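PDB 3MCS: putative monooxygenase from Fusobacterium nucleatum subsp. nucleatum, which is of unproven function but probably acts as a monooxygenase, having two antibiotic biosynthesis monooxygenase domains in one chain. Local coordinates for residues 11-16 / 54-59; 28-33 / 75-80; 115-120 / 163-168. All coordinates share one frame; numbering follows the deposited sequence.

Contact 1: 11-16 / 54-59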
loop_
_atom_site.group_PDB
_atom_site.type_symbol
_atom_site.label_atom_id
_atom_site.label_comp_id
_atom_site.label_asym_id
_atom_site.label_seq_id
_atom_site.Cartn_x
_atom_site.Cartn_y
_atom_site.Cartn_z
ATOM N N TYR A 11 0.506 2.203 -7.419
ATOM C CA TYR A 11 -0.044 2.818 -8.623
ATOM C C TYR A 11 -1.437 3.389 -8.366
ATOM O O TYR A 11 -2.257 2.732 -7.739
ATOM C CB TYR A 11 -0.164 1.772 -9.717
ATOM C CG TYR A 11 1.134 1.112 -10.041
ATOM C CD1 TYR A 11 2.020 1.694 -10.932
ATOM C CD2 TYR A 11 1.479 -0.117 -9.474
ATOM C CE1 TYR A 11 3.232 1.086 -11.235
ATOM C CE2 TYR A 11 2.684 -0.729 -9.781
ATOM C CZ TYR A 11 3.552 -0.118 -10.655
ATOM O OH TYR A 11 4.749 -0.699 -10.956
ATOM N N ASP A 12 -1.719 4.593 -8.849
ATOM C CA ASP A 12 -3.070 5.138 -8.715
ATOM C C ASP A 12 -3.566 5.837 -9.982
ATOM O O ASP A 12 -2.776 6.341 -10.773
ATOM C CB ASP A 12 -3.152 6.065 -7.506
ATOM C CG ASP A 12 -2.600 7.444 -7.761
ATOM O OD1 ASP A 12 -3.303 8.293 -8.373
ATOM O OD2 ASP A 12 -1.489 7.696 -7.277
ATOM N N PHE A 13 -4.867 5.844 -10.200
ATOM C CA PHE A 13 -5.414 6.554 -11.357
ATOM C C PHE A 13 -6.897 6.771 -11.202
ATOM O O PHE A 13 -7.572 6.029 -10.473
ATOM C CB PHE A 13 -5.141 5.833 -12.677
ATOM C CG PHE A 13 -5.803 4.496 -12.810
ATOM C CD1 PHE A 13 -7.070 4.388 -13.328
ATOM C CD2 PHE A 13 -5.130 3.339 -12.472
ATOM C CE1 PHE A 13 -7.674 3.147 -13.470
ATOM C CE2 PHE A 13 -5.727 2.104 -12.619
ATOM C CZ PHE A 13 -6.999 2.014 -13.112
ATOM N N GLU A 14 -7.398 7.781 -11.906
ATOM C CA GLU A 14 -8.803 8.143 -11.855
ATOM C C GLU A 14 -9.601 7.250 -12.805
ATOM O O GLU A 14 -9.211 7.064 -13.964
ATOM C CB GLU A 14 -8.959 9.605 -12.229
ATOM C CG GLU A 14 -10.362 10.102 -12.156
ATOM C CD GLU A 14 -10.462 11.560 -12.416
ATOM O OE1 GLU A 14 -9.412 12.240 -12.336
ATOM O OE2 GLU A 14 -11.587 12.019 -12.688
ATOM N N VAL A 15 -10.721 6.708 -12.326
ATOM C CA VAL A 15 -11.551 5.811 -13.139
ATOM C C VAL A 15 -12.616 6.601 -13.898
ATOM O O VAL A 15 -13.255 7.484 -13.344
ATOM C CB VAL A 15 -12.219 4.700 -12.263
ATOM C CG1 VAL A 15 -12.969 3.707 -13.111
ATOM C CG2 VAL A 15 -11.184 3.957 -11.438
ATOM N N LYS A 16 -12.797 6.286 -15.174
ATOM C CA LYS A 16 -13.826 6.941 -15.965
ATOM C C LYS A 16 -15.217 6.801 -15.323
ATOM O O LYS A 16 -15.534 5.786 -14.674
ATOM C CB LYS A 16 -13.883 6.380 -17.392
ATOM C CG LYS A 16 -12.736 6.795 -18.289
ATOM C CD LYS A 16 -13.021 6.488 -19.762
ATOM C CE LYS A 16 -11.848 6.906 -20.641
ATOM N NZ LYS A 16 -12.105 6.668 -22.095
ATOM N N THR A 54 -13.783 8.722 -8.339
ATOM C CA THR A 54 -13.286 7.384 -8.058
ATOM C C THR A 54 -11.820 7.211 -8.469
ATOM O O THR A 54 -11.492 7.372 -9.639
ATOM C CB THR A 54 -14.140 6.336 -8.790
ATOM O OG1 THR A 54 -15.493 6.424 -8.332
ATOM C CG2 THR A 54 -13.592 4.912 -8.549
ATOM N N THR A 55 -10.958 6.878 -7.512
ATOM C CA THR A 55 -9.535 6.654 -7.773
ATOM C C THR A 55 -9.120 5.212 -7.488
ATOM O O THR A 55 -9.426 4.672 -6.433
ATOM C CB THR A 55 -8.641 7.565 -6.891
ATOM O OG1 THR A 55 -8.881 8.941 -7.192
ATOM C CG2 THR A 55 -7.163 7.253 -7.111
ATOM N N SER A 56 -8.419 4.590 -8.416
ATOM C CA SER A 56 -7.894 3.246 -8.203
ATOM C C SER A 56 -6.534 3.274 -7.498
ATOM O O SER A 56 -5.680 4.086 -7.821
ATOM C CB SER A 56 -7.702 2.554 -9.546
ATOM O OG SER A 56 -6.929 1.365 -9.426
ATOM N N TYR A 57 -6.332 2.410 -6.511
ATOM C CA TYR A 57 -4.992 2.249 -5.912
ATOM C C TYR A 57 -4.666 0.792 -5.998
ATOM O O TYR A 57 -5.515 -0.041 -5.735
ATOM C CB TYR A 57 -4.916 2.633 -4.446
ATOM C CG TYR A 57 -4.939 4.095 -4.146
ATOM C CD1 TYR A 57 -6.149 4.763 -3.942
ATOM C CD2 TYR A 57 -3.758 4.812 -4.009
ATOM C CE1 TYR A 57 -6.179 6.120 -3.647
ATOM C CE2 TYR A 57 -3.779 6.170 -3.714
ATOM C CZ TYR A 57 -4.992 6.816 -3.536
ATOM O OH TYR A 57 -5.022 8.151 -3.241
ATOM N N ILE A 58 -3.439 0.487 -6.381
ATOM C CA ILE A 58 -2.977 -0.883 -6.431
ATOM C C ILE A 58 -1.578 -0.861 -5.836
ATOM O O ILE A 58 -0.706 -0.183 -6.342
ATOM C CB ILE A 58 -2.950 -1.461 -7.868
ATOM C CG1 ILE A 58 -4.291 -1.283 -8.568
ATOM C CG2 ILE A 58 -2.621 -2.922 -7.844
ATOM C CD1 ILE A 58 -4.334 -1.881 -9.985
ATOM N N VAL A 59 -1.412 -1.548 -4.714
ATOM C CA VAL A 59 -0.132 -1.699 -4.053
ATOM C C VAL A 59 0.428 -3.026 -4.551
ATOM O O VAL A 59 -0.229 -4.035 -4.436
ATOM C CB VAL A 59 -0.300 -1.717 -2.534
ATOM C CG1 VAL A 59 1.044 -1.905 -1.825
ATOM C CG2 VAL A 59 -0.978 -0.438 -2.092
HETATM O O HOH W 1 -3.722 1.776 -10.210
#
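F13 lays one face of its ring over S56. The CB of S56 sits 3.7 Å from the centroid of the F13 ring, a CH-pi contact displaced toward the rim. S56 OG reaches the same ring near CE2 and CZ. F13 holds CG between its backbone N and carbonyl carbon (chi1 65°), which swings the ring across to the neighbouring strand. On the other side of the sheet, D12 and Y57 form a non-hydrogen-bonded pair. CB of D12 lies over a face of the Y57 ring, 4.1 Å from the centroid. Near the end of 11-16, V15 CG2 meets T54 CG2 at 3.9 Å.

The backbones set this register. Y11 and I58 exchange two hydrogen bonds, and so do F13 and S56. A further bond runs from V15 N to T54 O, 2.9 Å long. A water bridges Y11 O and S56 OG, weakly at both ends.

Further out, Y23 of helix 20-37 touches V15 and S56, and T27 touches I58. Helix 20-37 therefore packs on the V15, S56 and I58 part of this face, while F13 meets A88 and L92. The hydroxyl of T54 is hydrogen-bonded to E20, at the start of the same helix. Strand 91-104 lies beside 7-15 and strand 41-49 beside 55-62, so this pair is interior to the sheet. The antiparallel pairing, with helix 20-37 packed on one face, is consistent with the ferredoxin-like alpha/beta unit of the dimeric alpha-beta barrel families.

Contact 2: 28-33 / 75-80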
loop_
_atom_site.group_PDB
_atom_site.type_symbol
_atom_site.label_atom_id
_atom_site.label_comp_id
_atom_site.label_asym_id
_atom_site.label_seq_id
_atom_site.Cartn_x
_atom_site.Cartn_y
_atom_site.Cartn_z
ATOM N N GLU A 28 -9.711 -7.360 -10.834
ATOM C CA GLU A 28 -9.836 -8.683 -10.225
ATOM C C GLU A 28 -9.025 -9.719 -11.020
ATOM O O GLU A 28 -8.227 -10.464 -10.439
ATOM C CB GLU A 28 -11.300 -9.131 -10.115
ATOM C CG GLU A 28 -12.091 -8.463 -8.989
ATOM C CD GLU A 28 -13.582 -8.845 -8.956
ATOM O OE1 GLU A 28 -14.033 -9.703 -9.759
ATOM O OE2 GLU A 28 -14.302 -8.257 -8.114
ATOM N N ASP A 29 -9.236 -9.766 -12.339
ATOM C CA ASP A 29 -8.495 -10.686 -13.189
ATOM C C ASP A 29 -6.988 -10.483 -13.022
ATOM O O ASP A 29 -6.239 -11.441 -12.892
ATOM C CB ASP A 29 -8.839 -10.497 -14.676
ATOM C CG ASP A 29 -10.289 -10.840 -15.013
ATOM O OD1 ASP A 29 -11.033 -11.232 -14.087
ATOM O OD2 ASP A 29 -10.663 -10.691 -16.215
ATOM N N TYR A 30 -6.546 -9.234 -13.010
ATOM C CA TYR A 30 -5.113 -8.939 -12.946
ATOM C C TYR A 30 -4.501 -9.459 -11.672
ATOM O O TYR A 30 -3.449 -10.117 -11.696
ATOM C CB TYR A 30 -4.904 -7.431 -13.106
ATOM C CG TYR A 30 -3.512 -6.906 -12.876
ATOM C CD1 TYR A 30 -2.483 -7.236 -13.717
ATOM C CD2 TYR A 30 -3.256 -6.004 -11.859
ATOM C CE1 TYR A 30 -1.211 -6.734 -13.514
ATOM C CE2 TYR A 30 -1.995 -5.481 -11.661
ATOM C CZ TYR A 30 -0.972 -5.855 -12.488
ATOM O OH TYR A 30 0.298 -5.346 -12.316
ATOM N N VAL A 31 -5.176 -9.196 -10.559
ATOM C CA VAL A 31 -4.668 -9.622 -9.251
ATOM C C VAL A 31 -4.673 -11.143 -9.155
ATOM O O VAL A 31 -3.688 -11.735 -8.698
ATOM C CB VAL A 31 -5.457 -8.962 -8.081
ATOM C CG1 VAL A 31 -5.062 -9.553 -6.777
ATOM C CG2 VAL A 31 -5.241 -7.463 -8.070
ATOM N N ASN A 32 -5.756 -11.767 -9.622
ATOM C CA ASN A 32 -5.893 -13.231 -9.567
ATOM C C ASN A 32 -4.964 -14.001 -10.500
ATOM O O ASN A 32 -4.509 -15.083 -10.157
ATOM C CB ASN A 32 -7.340 -13.672 -9.851
ATOM C CG ASN A 32 -8.302 -13.371 -8.695
ATOM O OD1 ASN A 32 -7.893 -13.184 -7.543
ATOM N ND2 ASN A 32 -9.588 -13.352 -9.005
ATOM N N LYS A 33 -4.687 -13.450 -11.676
ATOM C CA LYS A 33 -3.842 -14.145 -12.641
ATOM C C LYS A 33 -2.384 -13.948 -12.277
ATOM O O LYS A 33 -1.580 -14.843 -12.482
ATOM C CB LYS A 33 -4.130 -13.723 -14.098
ATOM C CG LYS A 33 -3.297 -14.530 -15.138
ATOM C CD LYS A 33 -3.557 -14.106 -16.605
ATOM C CE LYS A 33 -2.759 -14.958 -17.618
ATOM N NZ LYS A 33 -3.121 -16.411 -17.601
ATOM N N GLN A 75 1.871 -12.252 -19.033
ATOM C CA GLN A 75 0.519 -12.076 -19.587
ATOM C C GLN A 75 -0.434 -11.249 -18.739
ATOM O O GLN A 75 -1.144 -10.411 -19.280
ATOM C CB GLN A 75 -0.134 -13.438 -19.904
ATOM C CG GLN A 75 -1.308 -13.355 -20.902
ATOM C CD GLN A 75 -0.847 -12.925 -22.282
ATOM O OE1 GLN A 75 -0.073 -13.630 -22.935
ATOM N NE2 GLN A 75 -1.317 -11.761 -22.736
ATOM N N ALA A 76 -0.451 -11.447 -17.425
ATOM C CA ALA A 76 -1.383 -10.691 -16.583
ATOM C C ALA A 76 -1.293 -9.203 -16.839
ATOM O O ALA A 76 -2.301 -8.557 -17.153
ATOM C CB ALA A 76 -1.148 -10.973 -15.109
ATOM N N SER A 77 -0.071 -8.681 -16.724
ATOM C CA SER A 77 0.211 -7.254 -16.887
ATOM C C SER A 77 -0.043 -6.772 -18.306
ATOM O O SER A 77 -0.626 -5.707 -18.503
ATOM C CB SER A 77 1.656 -6.968 -16.487
ATOM O OG SER A 77 1.962 -5.591 -16.492
ATOM N N LYS A 78 0.362 -7.556 -19.298
ATOM C CA LYS A 78 0.121 -7.162 -20.702
ATOM C C LYS A 78 -1.392 -6.996 -20.969
ATOM O O LYS A 78 -1.811 -6.103 -21.721
ATOM C CB LYS A 78 0.745 -8.150 -21.707
ATOM N N ASP A 79 -2.211 -7.838 -20.345
ATOM C CA ASP A 79 -3.644 -7.738 -20.538
ATOM C C ASP A 79 -4.222 -6.520 -19.837
ATOM O O ASP A 79 -5.016 -5.775 -20.421
ATOM C CB ASP A 79 -4.343 -9.016 -20.074
ATOM C CG ASP A 79 -4.142 -10.152 -21.038
ATOM O OD1 ASP A 79 -3.486 -9.894 -22.061
ATOM O OD2 ASP A 79 -4.642 -11.278 -20.784
ATOM N N PHE A 80 -3.788 -6.301 -18.605
ATOM C CA PHE A 80 -4.264 -5.172 -17.803
ATOM C C PHE A 80 -3.833 -3.837 -18.385
ATOM O O PHE A 80 -4.660 -2.967 -18.560
ATOM C CB PHE A 80 -3.790 -5.324 -16.372
ATOM C CG PHE A 80 -4.369 -4.326 -15.432
ATOM C CD1 PHE A 80 -5.736 -4.247 -15.237
ATOM C CD2 PHE A 80 -3.542 -3.516 -14.681
ATOM C CE1 PHE A 80 -6.279 -3.345 -14.338
ATOM C CE2 PHE A 80 -4.075 -2.605 -13.792
ATOM C CZ PHE A 80 -5.451 -2.524 -13.621
#
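Y30 stacks on F80, and this pair dominates the contact between two nearly antiparallel helix segments. The rings form an offset stack with centroids 4.4 Å apart and planes at 13°. F80 CD2 lies over the centre of the Y30 ring. CB of Y30 in turn lies over a face of the F80 ring. Both residues carry CG anti to the backbone N (chi1 172° for Y30, -172° for F80), which sends each ring out toward the other helix. The edge of the Y30 ring runs along the backbone of A76 and S77, with CE1 3.7 Å from S77 CA. Its hydroxyl is hydrogen-bonded to E60 and H71.

One turn later, K33 stretches over A76. Its CG is 4.2 Å from A76 CB. The chain runs extended as far as CE, which lies 3.8 Å from Q75 CB; the bend at the last torsion turns only NZ. The amide of Q75 turns along its own helix to D79, one turn on, and its NE2 donates to D79 OD1 at 2.9 Å.

No hydrogen bond crosses between the two segments. K33 NZ and D79 OD2 stay 6.2 Å apart, so any attraction between them is probably weak. The helices are joined by aromatic and aliphatic contact, while the exposed K33 and Q75 lie at the solvent side, with D79 beside Q75.

Contact 3: 115-120 / 163-168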
loop_
_atom_site.group_PDB
_atom_site.type_symbol
_atom_site.label_atom_id
_atom_site.label_comp_id
_atom_site.label_asym_id
_atom_site.label_seq_id
_atom_site.Cartn_x
_atom_site.Cartn_y
_atom_site.Cartn_z
ATOM N N ALA A 115 -8.626 -1.348 4.667
ATOM C CA ALA A 115 -7.348 -0.866 4.202
ATOM C C ALA A 115 -7.251 0.664 4.269
ATOM O O ALA A 115 -8.229 1.361 4.015
ATOM C CB ALA A 115 -7.139 -1.340 2.784
ATOM N N VAL A 116 -6.061 1.170 4.608
ATOM C CA VAL A 116 -5.792 2.605 4.708
ATOM C C VAL A 116 -4.459 2.914 4.071
ATOM O O VAL A 116 -3.545 2.094 4.158
ATOM C CB VAL A 116 -5.696 3.058 6.148
ATOM C CG1 VAL A 116 -5.612 4.553 6.204
ATOM C CG2 VAL A 116 -6.908 2.586 6.926
ATOM N N TYR A 117 -4.362 4.063 3.398
ATOM C CA TYR A 117 -3.103 4.497 2.784
ATOM C C TYR A 117 -2.824 5.940 3.151
ATOM O O TYR A 117 -3.600 6.844 2.839
ATOM C CB TYR A 117 -3.129 4.326 1.269
ATOM C CG TYR A 117 -1.845 4.711 0.577
ATOM C CD1 TYR A 117 -0.676 4.024 0.799
ATOM C CD2 TYR A 117 -1.828 5.739 -0.365
ATOM C CE1 TYR A 117 0.525 4.387 0.122
ATOM C CE2 TYR A 117 -0.658 6.112 -1.045
ATOM C CZ TYR A 117 0.517 5.437 -0.805
ATOM O OH TYR A 117 1.655 5.838 -1.504
ATOM N N THR A 118 -1.689 6.145 3.793
ATOM C CA THR A 118 -1.290 7.438 4.247
ATOM C C THR A 118 0.018 7.870 3.596
ATOM O O THR A 118 0.906 7.042 3.419
ATOM C CB THR A 118 -1.083 7.359 5.770
ATOM O OG1 THR A 118 -2.294 6.899 6.389
ATOM C CG2 THR A 118 -0.650 8.712 6.358
ATOM N N VAL A 119 0.119 9.153 3.229
ATOM C CA VAL A 119 1.347 9.769 2.718
ATOM C C VAL A 119 1.695 10.959 3.627
ATOM O O VAL A 119 0.861 11.818 3.856
ATOM C CB VAL A 119 1.218 10.264 1.286
ATOM C CG1 VAL A 119 2.507 10.957 0.858
ATOM C CG2 VAL A 119 0.880 9.093 0.336
ATOM N N ILE A 120 2.926 11.008 4.132
ATOM C CA ILE A 120 3.323 12.020 5.102
ATOM C C ILE A 120 4.559 12.773 4.651
ATOM O O ILE A 120 5.620 12.193 4.544
ATOM C CB ILE A 120 3.664 11.373 6.453
ATOM C CG1 ILE A 120 2.613 10.327 6.843
ATOM C CG2 ILE A 120 3.808 12.435 7.524
ATOM C CD1 ILE A 120 2.887 9.625 8.177
ATOM N N CYS A 163 5.396 6.751 3.082
ATOM C CA CYS A 163 4.173 6.106 2.599
ATOM C C CYS A 163 3.855 4.907 3.431
ATOM O O CYS A 163 4.688 3.997 3.530
ATOM C CB CYS A 163 4.350 5.623 1.163
ATOM S SG CYS A 163 4.680 6.951 -0.029
ATOM N N LEU A 164 2.640 4.877 3.990
ATOM C CA LEU A 164 2.207 3.781 4.864
ATOM C C LEU A 164 0.926 3.109 4.381
ATOM O O LEU A 164 -0.131 3.731 4.334
ATOM C CB LEU A 164 1.987 4.296 6.282
ATOM C CG LEU A 164 1.614 3.211 7.283
ATOM C CD1 LEU A 164 2.768 2.216 7.371
ATOM C CD2 LEU A 164 1.266 3.778 8.682
ATOM N N PHE A 165 1.035 1.838 4.017
ATOM C CA PHE A 165 -0.113 1.030 3.626
ATOM C C PHE A 165 -0.346 0.039 4.726
ATOM O O PHE A 165 0.585 -0.617 5.161
ATOM C CB PHE A 165 0.141 0.277 2.338
ATOM C CG PHE A 165 -1.043 -0.540 1.870
ATOM C CD1 PHE A 165 -2.233 0.089 1.504
ATOM C CD2 PHE A 165 -0.959 -1.924 1.755
ATOM C CE1 PHE A 165 -3.320 -0.642 1.052
ATOM C CE2 PHE A 165 -2.048 -2.672 1.291
ATOM C CZ PHE A 165 -3.236 -2.029 0.951
ATOM N N GLU A 166 -1.584 -0.075 5.176
ATOM C CA GLU A 166 -1.903 -0.976 6.273
ATOM C C GLU A 166 -3.280 -1.598 6.118
ATOM O O GLU A 166 -4.217 -0.937 5.725
ATOM C CB GLU A 166 -1.755 -0.242 7.619
ATOM C CG GLU A 166 -2.398 1.132 7.673
ATOM C CD GLU A 166 -2.091 1.898 8.963
ATOM O OE1 GLU A 166 -1.503 1.319 9.916
ATOM O OE2 GLU A 166 -2.451 3.103 9.011
ATOM N N VAL A 167 -3.371 -2.894 6.411
ATOM C CA VAL A 167 -4.613 -3.633 6.317
ATOM C C VAL A 167 -4.960 -4.189 7.698
ATOM O O VAL A 167 -4.077 -4.643 8.396
ATOM C CB VAL A 167 -4.490 -4.746 5.284
ATOM C CG1 VAL A 167 -5.770 -5.523 5.190
ATOM C CG2 VAL A 167 -4.107 -4.148 3.907
ATOM N N TYR A 168 -6.243 -4.112 8.081
ATOM C CA TYR A 168 -6.768 -4.572 9.370
ATOM C C TYR A 168 -7.885 -5.600 9.171
ATOM O O TYR A 168 -8.535 -5.629 8.117
ATOM C CB TYR A 168 -7.279 -3.383 10.186
ATOM C CG TYR A 168 -6.197 -2.392 10.566
ATOM C CD1 TYR A 168 -5.785 -1.415 9.678
ATOM C CD2 TYR A 168 -5.576 -2.440 11.811
ATOM C CE1 TYR A 168 -4.778 -0.529 9.990
ATOM C CE2 TYR A 168 -4.560 -1.536 12.146
ATOM C CZ TYR A 168 -4.164 -0.584 11.220
ATOM O OH TYR A 168 -3.167 0.331 11.535
HETATM O O HOH W 2 -2.012 4.270 6.332
#
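Y117 and F165 form a non-hydrogen-bonded pair in the antiparallel sheet of the second ferredoxin-like unit. The strand segments run at 169° to each other. Four backbone hydrogen bonds join them, two between V116 and E166 and two between T118 and L164. The bond from L164 N to T118 O is 2.8 Å long.

The tightly packed face carries A115, Y117, F165, C163 and V167. F165 CB approaches the edge of the Y117 ring, 4.1 Å from CD1. Y117 has CG anti to the backbone N (chi1 -178°), and its ring reaches along the other strand toward C163. Its hydroxyl lies 3.5 Å from C163 SG. A115 CB touches both F165 CE1 and V167 CG2. Beyond the two strands, F165 meets F45 edge-to-face, and L149 of strand 147-155 packs on both F165 and V167.

The opposite face, with V116, T118, L164 and E166, is more loosely joined and more polar. V116 CB and E166 CG are 4.1 Å apart. L164 is partly exposed, and its side chain lies about 4 Å from a bound acetate ion, probably from the crystallisation liquor. Helices cover parts of this face: V138 touches L164, Y174 touches V116, and H177 touches E166.

E166 is gripped at both carboxylate oxygens. The hydroxyl of Y168 donates to OE1 from above the carboxylate plane. OE2 accepts from a water that also donates to L164 O and accepts the hydroxyl of T118, whose OG1 is 2.6 Å from the water.

How the contacts relate
From the N terminus, strand 7-15 leads into helix 20-37, so the first segments of contacts 1 and 2 come in quick succession. Contact 1 closes first, when 54-59 returns beside 11-16. Contact 2 closes later, when helix 75-87 reaches helix 20-37. Their loops therefore cross. They meet in space where I58 CD1 packs on F80 CZ, 3.9 Å away, tying sheet to helices. Contact 3 opens only after both have closed; it closes its own loop, containing helix 127-143 and strand 147-155, when strand 161-168 returns beside 114-122. Contacts 1 and 3 reach the same antiparallel sheet and touch through V59 with F165 and Y57 with Y117. Contact 2 stays about 11 Å from contact 3 at the nearest atoms.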